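Local coordinates for acyl-[acyl-carrier-protein]--UDP-N-acetylglucosamine O-acyltransferase (Acinetobacter baumannii, PDB 4E6U), which catalyses transfer of an acyl chain from acyl carrier protein to UDP-N-acetylglucosamine, a step in making the lipid A part of lipopolysaccharide, at residues T213-I224 against I242-L252. Sequence-based numbering, arbitrary orientation.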
ATOM      1  N   THR A 213       3.103 -36.915  12.726  1.00 36.53           N
ATOM      2  CA  THR A 213       2.404 -35.688  13.082  1.00 34.64           C
ATOM      3  C   THR A 213       1.924 -34.981  11.816  1.00 33.70           C
ATOM      4  O   THR A 213       0.760 -34.598  11.720  1.00 31.95           O
ATOM      5  CB  THR A 213       3.305 -34.735  13.903  1.00 34.46           C
ATOM      6  OG1 THR A 213       3.770 -35.411  15.080  1.00 34.94           O
ATOM      7  CG2 THR A 213       2.542 -33.485  14.313  1.00 33.58           C
ATOM      8  N   ILE A 214       2.833 -34.824  10.853  1.00 33.08           N
ATOM      9  CA  ILE A 214       2.540 -34.177   9.569  1.00 32.55           C
ATOM     10  C   ILE A 214       1.417 -34.890   8.806  1.00 31.37           C
ATOM     11  O   ILE A 214       0.492 -34.241   8.303  1.00 30.81           O
ATOM     12  CB  ILE A 214       3.824 -34.080   8.693  1.00 32.94           C
ATOM     13  CG1 ILE A 214       4.813 -33.101   9.333  1.00 34.11           C
ATOM     14  CG2 ILE A 214       3.488 -33.673   7.247  1.00 33.58           C
ATOM     15  CD1 ILE A 214       6.250 -33.289   8.898  1.00 35.19           C
ATOM     16  N   GLN A 215       1.505 -36.216   8.733  1.00 30.48           N
ATOM     17  CA  GLN A 215       0.484 -37.044   8.086  1.00 29.64           C
ATOM     18  C   GLN A 215      -0.903 -36.874   8.733  1.00 27.58           C
ATOM     19  O   GLN A 215      -1.906 -36.761   8.026  1.00 26.29           O
ATOM     20  CB  GLN A 215       0.915 -38.519   8.062  1.00 31.05           C
ATOM     21  CG  GLN A 215      -0.139 -39.516   7.557  1.00 34.39           C
ATOM     22  CD  GLN A 215      -0.518 -39.328   6.090  1.00 38.12           C
ATOM     23  OE1 GLN A 215       0.266 -38.815   5.281  1.00 40.99           O
ATOM     24  NE2 GLN A 215      -1.730 -39.754   5.738  1.00 38.94           N
ATOM     25  N   GLY A 216      -0.953 -36.845  10.065  1.00 26.22           N
ATOM     26  CA  GLY A 216      -2.198 -36.566  10.784  1.00 23.73           C
ATOM     27  C   GLY A 216      -2.807 -35.220  10.402  1.00 21.79           C
ATOM     28  O   GLY A 216      -4.013 -35.102  10.199  1.00 20.76           O
ATOM     29  N   LEU A 217      -1.973 -34.188  10.311  1.00 20.64           N
ATOM     30  CA  LEU A 217      -2.464 -32.866   9.950  1.00 20.12           C
ATOM     31  C   LEU A 217      -2.924 -32.806   8.495  1.00 18.21           C
ATOM     32  O   LEU A 217      -3.893 -32.121   8.187  1.00 17.54           O
ATOM     33  CB  LEU A 217      -1.405 -31.798  10.260  1.00 20.41           C
ATOM     34  CG  LEU A 217      -0.971 -31.723  11.733  1.00 22.36           C
ATOM     35  CD1 LEU A 217       0.178 -30.746  11.890  1.00 25.00           C
ATOM     36  CD2 LEU A 217      -2.124 -31.331  12.643  1.00 22.58           C
ATOM     37  N   ARG A 218      -2.258 -33.553   7.625  1.00 18.96           N
ATOM     38  CA  ARG A 218      -2.684 -33.659   6.230  1.00 19.64           C
ATOM     39  C   ARG A 218      -4.039 -34.355   6.108  1.00 17.98           C
ATOM     40  O   ARG A 218      -4.885 -33.936   5.322  1.00 17.78           O
ATOM     41  CB  ARG A 218      -1.630 -34.368   5.389  1.00 21.00           C
ATOM     42  CG  ARG A 218      -0.356 -33.533   5.240  1.00 26.21           C
ATOM     43  CD  ARG A 218       0.775 -34.302   4.614  1.00 32.91           C
ATOM     44  NE  ARG A 218       0.585 -34.471   3.179  1.00 37.51           N
ATOM     45  CZ  ARG A 218       1.569 -34.730   2.321  1.00 40.34           C
ATOM     46  NH1 ARG A 218       2.822 -34.842   2.755  1.00 41.67           N
ATOM     47  NH2 ARG A 218       1.300 -34.875   1.028  1.00 42.08           N
ATOM     48  N   GLU A 219      -4.247 -35.397   6.913  1.00 17.92           N
ATOM     49  CA  GLU A 219      -5.549 -36.071   6.934  1.00 17.94           C
ATOM     50  C   GLU A 219      -6.626 -35.145   7.475  1.00 16.67           C
ATOM     51  O   GLU A 219      -7.727 -35.074   6.927  1.00 16.03           O
ATOM     52  CB  GLU A 219      -5.490 -37.357   7.769  1.00 19.01           C
ATOM     53  CG  GLU A 219      -4.568 -38.437   7.205  1.00 23.77           C
ATOM     54  CD  GLU A 219      -4.396 -39.610   8.158  0.60 27.29           C
ATOM     55  OE1 GLU A 219      -4.107 -40.722   7.668  0.60 29.72           O
ATOM     56  OE2 GLU A 219      -4.556 -39.426   9.387  0.60 28.01           O
ATOM     57  N   ALA A 220      -6.281 -34.384   8.520  1.00 15.76           N
ATOM     58  CA  ALA A 220      -7.202 -33.412   9.062  1.00 15.36           C
ATOM     59  C   ALA A 220      -7.583 -32.362   8.016  1.00 15.09           C
ATOM     60  O   ALA A 220      -8.753 -31.987   7.894  1.00 15.47           O
ATOM     61  CB  ALA A 220      -6.603 -32.752  10.319  1.00 15.74           C
ATOM     62  N   TYR A 221      -6.579 -31.906   7.259  1.00 15.25           N
ATOM     63  CA  TYR A 221      -6.808 -30.954   6.177  1.00 15.34           C
ATOM     64  C   TYR A 221      -7.808 -31.528   5.162  1.00 14.36           C
ATOM     65  O   TYR A 221      -8.742 -30.844   4.743  1.00 14.55           O
ATOM     66  CB  TYR A 221      -5.479 -30.581   5.495  1.00 16.36           C
ATOM     67  CG  TYR A 221      -5.673 -29.570   4.398  1.00 17.39           C
ATOM     68  CD1 TYR A 221      -5.495 -28.210   4.650  1.00 17.70           C
ATOM     69  CD2 TYR A 221      -6.067 -29.962   3.125  1.00 18.59           C
ATOM     70  CE1 TYR A 221      -5.695 -27.259   3.646  1.00 19.87           C
ATOM     71  CE2 TYR A 221      -6.273 -29.017   2.112  1.00 19.47           C
ATOM     72  CZ  TYR A 221      -6.077 -27.673   2.389  1.00 21.09           C
ATOM     73  OH  TYR A 221      -6.291 -26.741   1.390  1.00 22.44           O
ATOM     74  N   LYS A 222      -7.608 -32.784   4.770  1.00 14.83           N
ATOM     75  CA  LYS A 222      -8.520 -33.399   3.821  1.00 15.74           C
ATOM     76  C   LYS A 222      -9.941 -33.460   4.364  1.00 14.48           C
ATOM     77  O   LYS A 222     -10.900 -33.179   3.632  1.00 14.70           O
ATOM     78  CB  LYS A 222      -8.061 -34.801   3.464  1.00 16.13           C
ATOM     79  CG  LYS A 222      -6.819 -34.889   2.607  0.60 17.80           C
ATOM     80  CD  LYS A 222      -6.457 -36.353   2.414  0.60 21.11           C
ATOM     81  CE  LYS A 222      -5.980 -36.634   1.017  0.60 23.92           C
ATOM     82  NZ  LYS A 222      -6.103 -38.086   0.705  0.60 26.12           N
ATOM     83  N   LEU A 223     -10.084 -33.829   5.644  1.00 13.86           N
ATOM     84  CA  LEU A 223     -11.409 -33.822   6.267  1.00 14.81           C
ATOM     85  C   LEU A 223     -12.093 -32.466   6.258  1.00 15.29           C
ATOM     86  O   LEU A 223     -13.289 -32.363   6.001  1.00 15.92           O
ATOM     87  CB  LEU A 223     -11.345 -34.366   7.694  1.00 15.04           C
ATOM     88  CG  LEU A 223     -11.098 -35.878   7.792  1.00 15.48           C
ATOM     89  CD1 LEU A 223     -10.526 -36.211   9.145  1.00 16.30           C
ATOM     90  CD2 LEU A 223     -12.401 -36.667   7.531  1.00 14.06           C
ATOM     91  N   ILE A 224     -11.316 -31.413   6.533  1.00 14.54           N
ATOM     92  CA  ILE A 224     -11.877 -30.069   6.610  1.00 15.95           C
ATOM     93  C   ILE A 224     -12.217 -29.500   5.225  1.00 14.23           C
ATOM     94  O   ILE A 224     -13.285 -28.930   5.031  1.00 16.19           O
ATOM     95  CB  ILE A 224     -10.890 -29.122   7.326  1.00 15.04           C
ATOM     96  CG1 ILE A 224     -10.699 -29.560   8.778  1.00 16.09           C
ATOM     97  CG2 ILE A 224     -11.419 -27.686   7.297  1.00 16.48           C
ATOM     98  CD1 ILE A 224      -9.479 -28.914   9.482  1.00 16.43           C
ATOM     99  N   ILE A 242      -7.707 -38.781  14.760  1.00 19.08           N
ATOM    100  CA  ILE A 242      -6.413 -38.127  14.567  1.00 18.28           C
ATOM    101  C   ILE A 242      -5.854 -37.565  15.859  1.00 17.65           C
ATOM    102  O   ILE A 242      -4.691 -37.827  16.198  1.00 18.69           O
ATOM    103  CB  ILE A 242      -6.501 -37.031  13.476  1.00 16.96           C
ATOM    104  CG1 ILE A 242      -6.857 -37.674  12.131  1.00 18.06           C
ATOM    105  CG2 ILE A 242      -5.169 -36.236  13.381  1.00 17.86           C
ATOM    106  CD1 ILE A 242      -7.306 -36.669  11.058  1.00 16.92           C
ATOM    107  N   LEU A 243      -6.689 -36.821  16.581  1.00 18.24           N
ATOM    108  CA  LEU A 243      -6.280 -36.157  17.828  1.00 19.15           C
ATOM    109  C   LEU A 243      -5.604 -37.081  18.858  1.00 20.69           C
ATOM    110  O   LEU A 243      -4.636 -36.662  19.496  1.00 20.48           O
ATOM    111  CB  LEU A 243      -7.471 -35.441  18.467  1.00 18.93           C
ATOM    112  CG  LEU A 243      -7.208 -34.588  19.718  1.00 19.03           C
ATOM    113  CD1 LEU A 243      -6.267 -33.400  19.390  1.00 21.16           C
ATOM    114  CD2 LEU A 243      -8.520 -34.090  20.284  1.00 19.41           C
ATOM    115  N   PRO A 244      -6.095 -38.335  19.022  1.00 20.81           N
ATOM    116  CA  PRO A 244      -5.472 -39.156  20.066  1.00 22.11           C
ATOM    117  C   PRO A 244      -3.965 -39.387  19.886  1.00 22.49           C
ATOM    118  O   PRO A 244      -3.235 -39.400  20.887  1.00 24.37           O
ATOM    119  CB  PRO A 244      -6.258 -40.480  19.977  1.00 21.69           C
ATOM    120  CG  PRO A 244      -7.604 -40.051  19.520  1.00 21.38           C
ATOM    121  CD  PRO A 244      -7.273 -39.019  18.445  1.00 21.33           C
ATOM    122  N   SER A 245      -3.490 -39.557  18.653  1.00 22.46           N
ATOM    123  CA  SER A 245      -2.052 -39.731  18.416  1.00 23.03           C
ATOM    124  C   SER A 245      -1.359 -38.455  17.943  1.00 22.72           C
ATOM    125  O   SER A 245      -0.131 -38.402  17.903  1.00 23.09           O
ATOM    126  CB  SER A 245      -1.787 -40.872  17.427  1.00 23.64           C
ATOM    127  OG  SER A 245      -2.201 -40.541  16.113  1.00 25.68           O
ATOM    128  N   VAL A 246      -2.151 -37.447  17.570  1.00 21.53           N
ATOM    129  CA  VAL A 246      -1.618 -36.181  17.037  1.00 20.92           C
ATOM    130  C   VAL A 246      -2.211 -35.017  17.835  1.00 21.30           C
ATOM    131  O   VAL A 246      -3.167 -34.363  17.402  1.00 20.92           O
ATOM    132  CB  VAL A 246      -1.878 -36.044  15.514  1.00 20.88           C
ATOM    133  CG1 VAL A 246      -1.248 -34.754  14.963  1.00 20.76           C
ATOM    134  CG2 VAL A 246      -1.334 -37.250  14.760  1.00 20.98           C
ATOM    135  N   PRO A 247      -1.652 -34.750  19.031  1.00 21.59           N
ATOM    136  CA  PRO A 247      -2.188 -33.691  19.878  1.00 21.80           C
ATOM    137  C   PRO A 247      -2.133 -32.303  19.218  1.00 21.13           C
ATOM    138  O   PRO A 247      -2.921 -31.418  19.570  1.00 22.52           O
ATOM    139  CB  PRO A 247      -1.296 -33.748  21.133  1.00 22.64           C
ATOM    140  CG  PRO A 247      -0.106 -34.504  20.736  1.00 22.53           C
ATOM    141  CD  PRO A 247      -0.549 -35.474  19.693  1.00 21.96           C
ATOM    142  N   GLU A 248      -1.236 -32.159  18.249  1.00 21.37           N
ATOM    143  CA  GLU A 248      -1.099 -30.924  17.463  1.00 21.51           C
ATOM    144  C   GLU A 248      -2.362 -30.597  16.665  1.00 20.60           C
ATOM    145  O   GLU A 248      -2.594 -29.449  16.293  1.00 20.44           O
ATOM    146  CB  GLU A 248       0.104 -31.032  16.520  1.00 21.86           C
ATOM    147  CG  GLU A 248       1.470 -31.170  17.239  1.00 25.50           C
ATOM    148  CD  GLU A 248       1.809 -32.589  17.690  1.00 28.59           C
ATOM    149  OE1 GLU A 248       1.008 -33.521  17.468  1.00 26.58           O
ATOM    150  OE2 GLU A 248       2.902 -32.780  18.269  1.00 29.60           O
ATOM    151  N   ALA A 249      -3.202 -31.604  16.421  1.00 19.44           N
ATOM    152  CA  ALA A 249      -4.462 -31.356  15.729  1.00 18.28           C
ATOM    153  C   ALA A 249      -5.452 -30.521  16.539  1.00 17.26           C
ATOM    154  O   ALA A 249      -6.421 -29.980  15.990  1.00 17.97           O
ATOM    155  CB  ALA A 249      -5.098 -32.679  15.273  1.00 18.39           C
ATOM    156  N   GLN A 250      -5.213 -30.371  17.846  1.00 18.31           N
ATOM    157  CA  GLN A 250      -6.098 -29.545  18.658  1.00 18.75           C
ATOM    158  C   GLN A 250      -6.183 -28.077  18.184  1.00 17.86           C
ATOM    159  O   GLN A 250      -7.230 -27.446  18.289  1.00 18.85           O
ATOM    160  CB  GLN A 250      -5.726 -29.612  20.148  1.00 19.23           C
ATOM    161  CG  GLN A 250      -6.712 -28.874  21.063  1.00 19.94           C
ATOM    162  CD  GLN A 250      -8.131 -29.441  21.026  1.00 21.78           C
ATOM    163  OE1 GLN A 250      -8.322 -30.647  21.146  1.00 25.18           O
ATOM    164  NE2 GLN A 250      -9.121 -28.575  20.886  1.00 21.78           N
ATOM    165  N   LEU A 251      -5.077 -27.552  17.657  1.00 19.91           N
ATOM    166  CA  LEU A 251      -5.099 -26.190  17.108  1.00 20.26           C
ATOM    167  C   LEU A 251      -6.059 -26.033  15.933  1.00 19.16           C
ATOM    168  O   LEU A 251      -6.704 -24.992  15.801  1.00 18.67           O
ATOM    169  CB  LEU A 251      -3.698 -25.722  16.705  1.00 20.71           C
ATOM    170  CG  LEU A 251      -2.636 -25.517  17.785  1.00 21.99           C
ATOM    171  CD1 LEU A 251      -1.484 -24.707  17.176  1.00 21.93           C
ATOM    172  CD2 LEU A 251      -3.182 -24.810  19.030  1.00 24.60           C
ATOM    173  N   LEU A 252      -6.159 -27.061  15.084  1.00 18.70           N
ATOM    174  CA  LEU A 252      -7.135 -27.059  13.998  1.00 19.02           C
ATOM    175  C   LEU A 252      -8.556 -27.112  14.509  1.00 18.29           C
ATOM    176  O   LEU A 252      -9.422 -26.408  14.008  1.00 18.17           O
ATOM    177  CB  LEU A 252      -6.913 -28.222  13.024  1.00 20.12           C
ATOM    178  CG  LEU A 252      -5.806 -28.085  11.987  1.00 20.70           C
ATOM    179  CD1 LEU A 252      -5.562 -29.434  11.316  1.00 20.30           C
ATOM    180  CD2 LEU A 252      -6.197 -27.050  10.946  1.00 21.31           C
TER
HETATM  181  O   HOH W   1       2.000 -35.969  16.936  1.00 28.06           O
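Ile242 lies over one face of helix 211-225, with its CD1 above the backbone turn from Gly216 to Ala220. With CG1 anti to the carbonyl carbon (chi1 -63°) and the chain extended beyond it (chi2 166°), Ile242 CD1 lies 3.6 Å from Ala220 N. Ile242 CG2 meets Gly216 O at 3.6 Å. Leu223 reaches toward Ile242 tip to tip, CD1 to CD1, and Glu219 adds its CB at the flank of the same methyl. Gly216 has no side chain, and Val246 comes close to the helix backbone there, its CG2 4.1 Å from Gly216 CA. The other branch, CG1, rests against Thr213 O and CG2. Deeper in, Leu217 lays CD2 alongside the backbone of Ala249, 3.9 Å from its CA. Leu252 straddles the next turn: its CD1 touches Ala220 CB at 3.6 Å, while CD2 meets Ile224 CD1. At the other end Glu248 crosses Thr213 at about a right angle, its bent chain (chi2 82°) bringing OE1 to 3.5 Å from Thr213 CG2. A water bridges the polar ends, 2.7 Å from Glu248 OE1 and bonded to Thr213 OG1, which also bonds Ser210 OG. Ile238 of helix 231-241 packs on Ala220 and Ala249. Helix 211-225 thus packs on the link between helices 231-241 and 250-258, and through Leu252 on the latter's first turn, in the C-terminal helical domain after LpxA's left-handed parallel beta-helix.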